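Local coordinates for nucleoside kinase (Methanococcus jannaschii, PDB 2C4E), which phosphorylates a wide range of nucleosides, above all inosine, guanosine and cytidine, to their monophosphates with ATP as the preferred donor, at residues 41-55 / 282-294. Residues are numbered along the deposited sequence; the frame is centred on the assembly and turned at random.
Sequences YGGAAANTAVGIKKL and GCQTNLPTWDKVV
Gln284 reaches from the loop 282-289 to the first turns of helix 44-54. Its CB heads toward the helix; with CG anti to the carbonyl carbon (chi1 -57°), the extended chain carries the amide between Tyr41, Asn47 and Val50. Gln284 CG lies 3.5 Å from Asn47 OD1, and CD 3.7 Å from Tyr41 O. Gln284 OE1 rests against Val50 CG2 (3.5 Å) and Tyr41 CB and accepts from Tyr77 OH. Gln284 NE2 donates to Asn47 OD1 over 3.0 Å, nearly straight (167° at the hydrogen) and in the Asn47 carbonyl plane, although the two amides stand almost perpendicular; Tyr74 OH is its second partner. Cys283 CB packs against the Asn47 amide, about equally near OD1 and ND2; ND2 donates to Asp247 OD2. Further along, Leu287 CD1 packs on Val50 CG1 (3.6 Å), and Lys54, its chain bent, brings NZ to Leu287 O (3.1 Å). Leu55 CD2 closes the seam against Trp290 and Val293 CG2 (3.9 Å). In this ribokinase fold the contact thus joins helix 44-54 to the loop entering the C-terminal helix 290-299. A leucine at Gln284 would probably leave Asn47 OD1 and the Tyr74 and Tyr77 hydroxyls without these bonds, the Asn47 amide less firmly held. Asn47 and Asp247 bind substrate; the geometry is consistent with Gln284 as a second-shell residue setting the Asn47 amide's rotation.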
# COMPACT_ATOMS: atom_id res chain seq x y z
N TYR A 41 -9.37 -9.20 -6.94
CA TYR A 41 -10.59 -9.25 -6.15
C TYR A 41 -10.38 -10.25 -5.02
O TYR A 41 -9.92 -11.37 -5.23
CB TYR A 41 -11.79 -9.60 -7.03
CG TYR A 41 -12.04 -8.58 -8.14
CD1 TYR A 41 -12.26 -8.99 -9.45
CD2 TYR A 41 -12.04 -7.22 -7.87
CE1 TYR A 41 -12.48 -8.06 -10.45
CE2 TYR A 41 -12.25 -6.29 -8.86
CZ TYR A 41 -12.47 -6.72 -10.16
OH TYR A 41 -12.68 -5.79 -11.15
N GLY A 42 -10.71 -9.82 -3.80
CA GLY A 42 -10.46 -10.60 -2.61
C GLY A 42 -11.42 -10.34 -1.47
O GLY A 42 -12.55 -9.88 -1.68
N GLY A 43 -10.94 -10.62 -0.26
CA GLY A 43 -11.76 -10.62 0.95
C GLY A 43 -12.32 -12.01 1.18
O GLY A 43 -12.92 -12.58 0.28
N ALA A 44 -12.11 -12.57 2.37
CA ALA A 44 -12.54 -13.96 2.65
C ALA A 44 -14.02 -14.24 2.36
O ALA A 44 -14.34 -15.29 1.79
CB ALA A 44 -12.19 -14.34 4.07
N ALA A 45 -14.93 -13.34 2.73
CA ALA A 45 -16.35 -13.55 2.45
C ALA A 45 -16.64 -13.58 0.96
O ALA A 45 -17.30 -14.49 0.48
CB ALA A 45 -17.24 -12.50 3.17
N ALA A 46 -16.13 -12.60 0.23
CA ALA A 46 -16.31 -12.51 -1.21
C ALA A 46 -15.67 -13.70 -1.93
O ALA A 46 -16.27 -14.26 -2.84
CB ALA A 46 -15.73 -11.22 -1.72
N ASN A 47 -14.47 -14.07 -1.54
CA ASN A 47 -13.80 -15.24 -2.12
C ASN A 47 -14.70 -16.46 -2.04
O ASN A 47 -14.90 -17.19 -3.01
CB ASN A 47 -12.52 -15.56 -1.35
CG ASN A 47 -11.42 -14.52 -1.58
OD1 ASN A 47 -11.50 -13.72 -2.51
ND2 ASN A 47 -10.42 -14.52 -0.72
N THR A 48 -15.25 -16.67 -0.86
CA THR A 48 -16.11 -17.82 -0.62
C THR A 48 -17.40 -17.69 -1.47
O THR A 48 -17.80 -18.65 -2.11
CB THR A 48 -16.42 -17.96 0.88
OG1 THR A 48 -15.20 -18.05 1.64
CG2 THR A 48 -17.11 -19.27 1.16
N ALA A 49 -18.03 -16.52 -1.48
CA ALA A 49 -19.26 -16.30 -2.23
C ALA A 49 -19.08 -16.52 -3.70
O ALA A 49 -19.94 -17.11 -4.35
CB ALA A 49 -19.81 -14.89 -1.99
N VAL A 50 -17.96 -16.04 -4.24
CA VAL A 50 -17.66 -16.22 -5.66
C VAL A 50 -17.38 -17.69 -5.97
O VAL A 50 -17.86 -18.19 -6.97
CB VAL A 50 -16.51 -15.29 -6.11
CG1 VAL A 50 -16.09 -15.59 -7.56
CG2 VAL A 50 -16.93 -13.85 -6.01
N GLY A 51 -16.62 -18.37 -5.12
CA GLY A 51 -16.37 -19.80 -5.29
C GLY A 51 -17.64 -20.62 -5.26
O GLY A 51 -17.81 -21.57 -6.04
N ILE A 52 -18.55 -20.27 -4.35
CA ILE A 52 -19.83 -20.96 -4.23
C ILE A 52 -20.62 -20.79 -5.52
O ILE A 52 -21.15 -21.75 -6.07
CB ILE A 52 -20.61 -20.43 -3.01
CG1 ILE A 52 -19.96 -20.94 -1.72
CG2 ILE A 52 -22.07 -20.85 -3.09
CD1 ILE A 52 -20.36 -20.15 -0.49
N LYS A 53 -20.66 -19.56 -6.02
CA LYS A 53 -21.44 -19.25 -7.22
C LYS A 53 -20.87 -19.97 -8.43
O LYS A 53 -21.62 -20.46 -9.25
CB LYS A 53 -21.49 -17.74 -7.47
CG LYS A 53 -22.43 -17.33 -8.60
CD LYS A 53 -23.91 -17.61 -8.27
CE LYS A 53 -24.82 -17.12 -9.37
NZ LYS A 53 -26.26 -17.05 -8.96
N LYS A 54 -19.54 -20.02 -8.52
CA LYS A 54 -18.86 -20.71 -9.61
C LYS A 54 -19.20 -22.20 -9.62
O LYS A 54 -19.26 -22.80 -10.69
CB LYS A 54 -17.35 -20.51 -9.51
CG LYS A 54 -16.85 -19.22 -10.18
CD LYS A 54 -16.97 -19.32 -11.73
CE LYS A 54 -15.62 -19.29 -12.47
NZ LYS A 54 -15.47 -20.46 -13.39
N LEU A 55 -19.42 -22.77 -8.44
CA LEU A 55 -19.84 -24.18 -8.29
C LEU A 55 -21.35 -24.41 -8.51
O LEU A 55 -21.84 -25.51 -8.32
CB LEU A 55 -19.44 -24.71 -6.91
CG LEU A 55 -17.92 -24.79 -6.70
CD1 LEU A 55 -17.60 -25.04 -5.25
CD2 LEU A 55 -17.31 -25.83 -7.61
N GLY A 282 -4.18 -14.64 -7.20
CA GLY A 282 -5.49 -14.09 -6.90
C GLY A 282 -6.39 -15.18 -6.34
O GLY A 282 -6.33 -16.34 -6.76
N CYS A 283 -7.22 -14.80 -5.39
CA CYS A 283 -8.07 -15.77 -4.69
C CYS A 283 -9.26 -16.22 -5.51
O CYS A 283 -9.85 -17.26 -5.21
CB CYS A 283 -8.55 -15.18 -3.38
SG CYS A 283 -7.24 -14.89 -2.18
N GLN A 284 -9.63 -15.45 -6.52
CA GLN A 284 -10.81 -15.78 -7.32
C GLN A 284 -10.49 -16.09 -8.78
O GLN A 284 -11.38 -16.45 -9.55
CB GLN A 284 -11.83 -14.65 -7.25
CG GLN A 284 -12.25 -14.32 -5.83
CD GLN A 284 -13.15 -13.10 -5.74
OE1 GLN A 284 -13.72 -12.70 -6.74
NE2 GLN A 284 -13.28 -12.53 -4.55
N THR A 285 -9.22 -15.97 -9.16
CA THR A 285 -8.86 -16.01 -10.57
C THR A 285 -9.09 -17.37 -11.24
O THR A 285 -9.56 -17.41 -12.37
CB THR A 285 -7.42 -15.51 -10.76
OG1 THR A 285 -6.53 -16.26 -9.93
CG2 THR A 285 -7.29 -14.10 -10.27
N ASN A 286 -8.79 -18.46 -10.54
CA ASN A 286 -8.92 -19.81 -11.11
C ASN A 286 -9.94 -20.66 -10.36
O ASN A 286 -9.73 -21.86 -10.17
CB ASN A 286 -7.56 -20.52 -11.15
CG ASN A 286 -7.50 -21.64 -12.19
OD1 ASN A 286 -7.03 -22.76 -11.90
ND2 ASN A 286 -7.96 -21.35 -13.40
N LEU A 287 -11.05 -20.03 -9.97
CA LEU A 287 -12.12 -20.76 -9.30
C LEU A 287 -12.80 -21.68 -10.30
O LEU A 287 -13.17 -21.25 -11.40
CB LEU A 287 -13.12 -19.80 -8.64
CG LEU A 287 -12.61 -19.14 -7.36
CD1 LEU A 287 -13.52 -17.99 -6.97
CD2 LEU A 287 -12.51 -20.12 -6.20
N PRO A 288 -12.92 -22.97 -9.97
CA PRO A 288 -13.47 -23.94 -10.91
C PRO A 288 -15.00 -24.06 -10.91
O PRO A 288 -15.67 -23.66 -9.95
CB PRO A 288 -12.86 -25.25 -10.42
CG PRO A 288 -12.83 -25.07 -8.93
CD PRO A 288 -12.52 -23.60 -8.70
N THR A 289 -15.52 -24.63 -11.98
CA THR A 289 -16.91 -25.04 -12.05
C THR A 289 -17.10 -26.38 -11.35
O THR A 289 -16.14 -27.10 -11.11
CB THR A 289 -17.37 -25.22 -13.49
OG1 THR A 289 -16.59 -26.23 -14.14
CG2 THR A 289 -17.15 -23.95 -14.31
N TRP A 290 -18.36 -26.71 -11.10
CA TRP A 290 -18.72 -27.96 -10.45
C TRP A 290 -18.24 -29.17 -11.25
O TRP A 290 -17.60 -30.07 -10.71
CB TRP A 290 -20.24 -28.04 -10.27
CG TRP A 290 -20.62 -29.30 -9.60
CD1 TRP A 290 -21.11 -30.43 -10.18
CD2 TRP A 290 -20.47 -29.60 -8.21
NE1 TRP A 290 -21.31 -31.40 -9.24
CE2 TRP A 290 -20.92 -30.92 -8.01
CE3 TRP A 290 -20.04 -28.87 -7.10
CZ2 TRP A 290 -20.92 -31.53 -6.76
CZ3 TRP A 290 -20.04 -29.48 -5.85
CH2 TRP A 290 -20.48 -30.79 -5.69
N ASP A 291 -18.55 -29.20 -12.53
CA ASP A 291 -18.17 -30.35 -13.34
C ASP A 291 -16.65 -30.51 -13.40
O ASP A 291 -16.16 -31.63 -13.40
CB ASP A 291 -18.77 -30.29 -14.75
CG ASP A 291 -20.27 -30.53 -14.75
OD1 ASP A 291 -20.85 -30.95 -13.71
OD2 ASP A 291 -20.95 -30.32 -15.77
N LYS A 292 -15.91 -29.40 -13.41
CA LYS A 292 -14.45 -29.48 -13.44
C LYS A 292 -13.89 -30.04 -12.13
O LYS A 292 -12.89 -30.77 -12.14
CB LYS A 292 -13.82 -28.10 -13.73
CG LYS A 292 -13.99 -27.63 -15.17
CD LYS A 292 -12.97 -28.26 -16.11
CE LYS A 292 -13.29 -27.93 -17.57
NZ LYS A 292 -12.50 -28.75 -18.52
N VAL A 293 -14.53 -29.70 -11.01
CA VAL A 293 -14.11 -30.22 -9.72
C VAL A 293 -14.40 -31.71 -9.62
O VAL A 293 -13.56 -32.49 -9.16
CB VAL A 293 -14.80 -29.46 -8.57
CG1 VAL A 293 -14.68 -30.21 -7.26
CG2 VAL A 293 -14.20 -28.07 -8.45
N VAL A 294 -15.59 -32.11 -10.07
CA VAL A 294 -15.95 -33.53 -10.05
C VAL A 294 -14.96 -34.32 -10.91
O VAL A 294 -14.51 -35.40 -10.51
CB VAL A 294 -17.42 -33.75 -10.48
CG1 VAL A 294 -17.73 -35.23 -10.62
CG2 VAL A 294 -18.36 -33.10 -9.46
O HOH W 1 -8.83 -12.79 -7.44
O HOH W 2 -7.53 -12.07 -4.28
O HOH W 3 -15.30 -22.39 -7.39
O HOH W 4 -20.62 -24.94 -11.83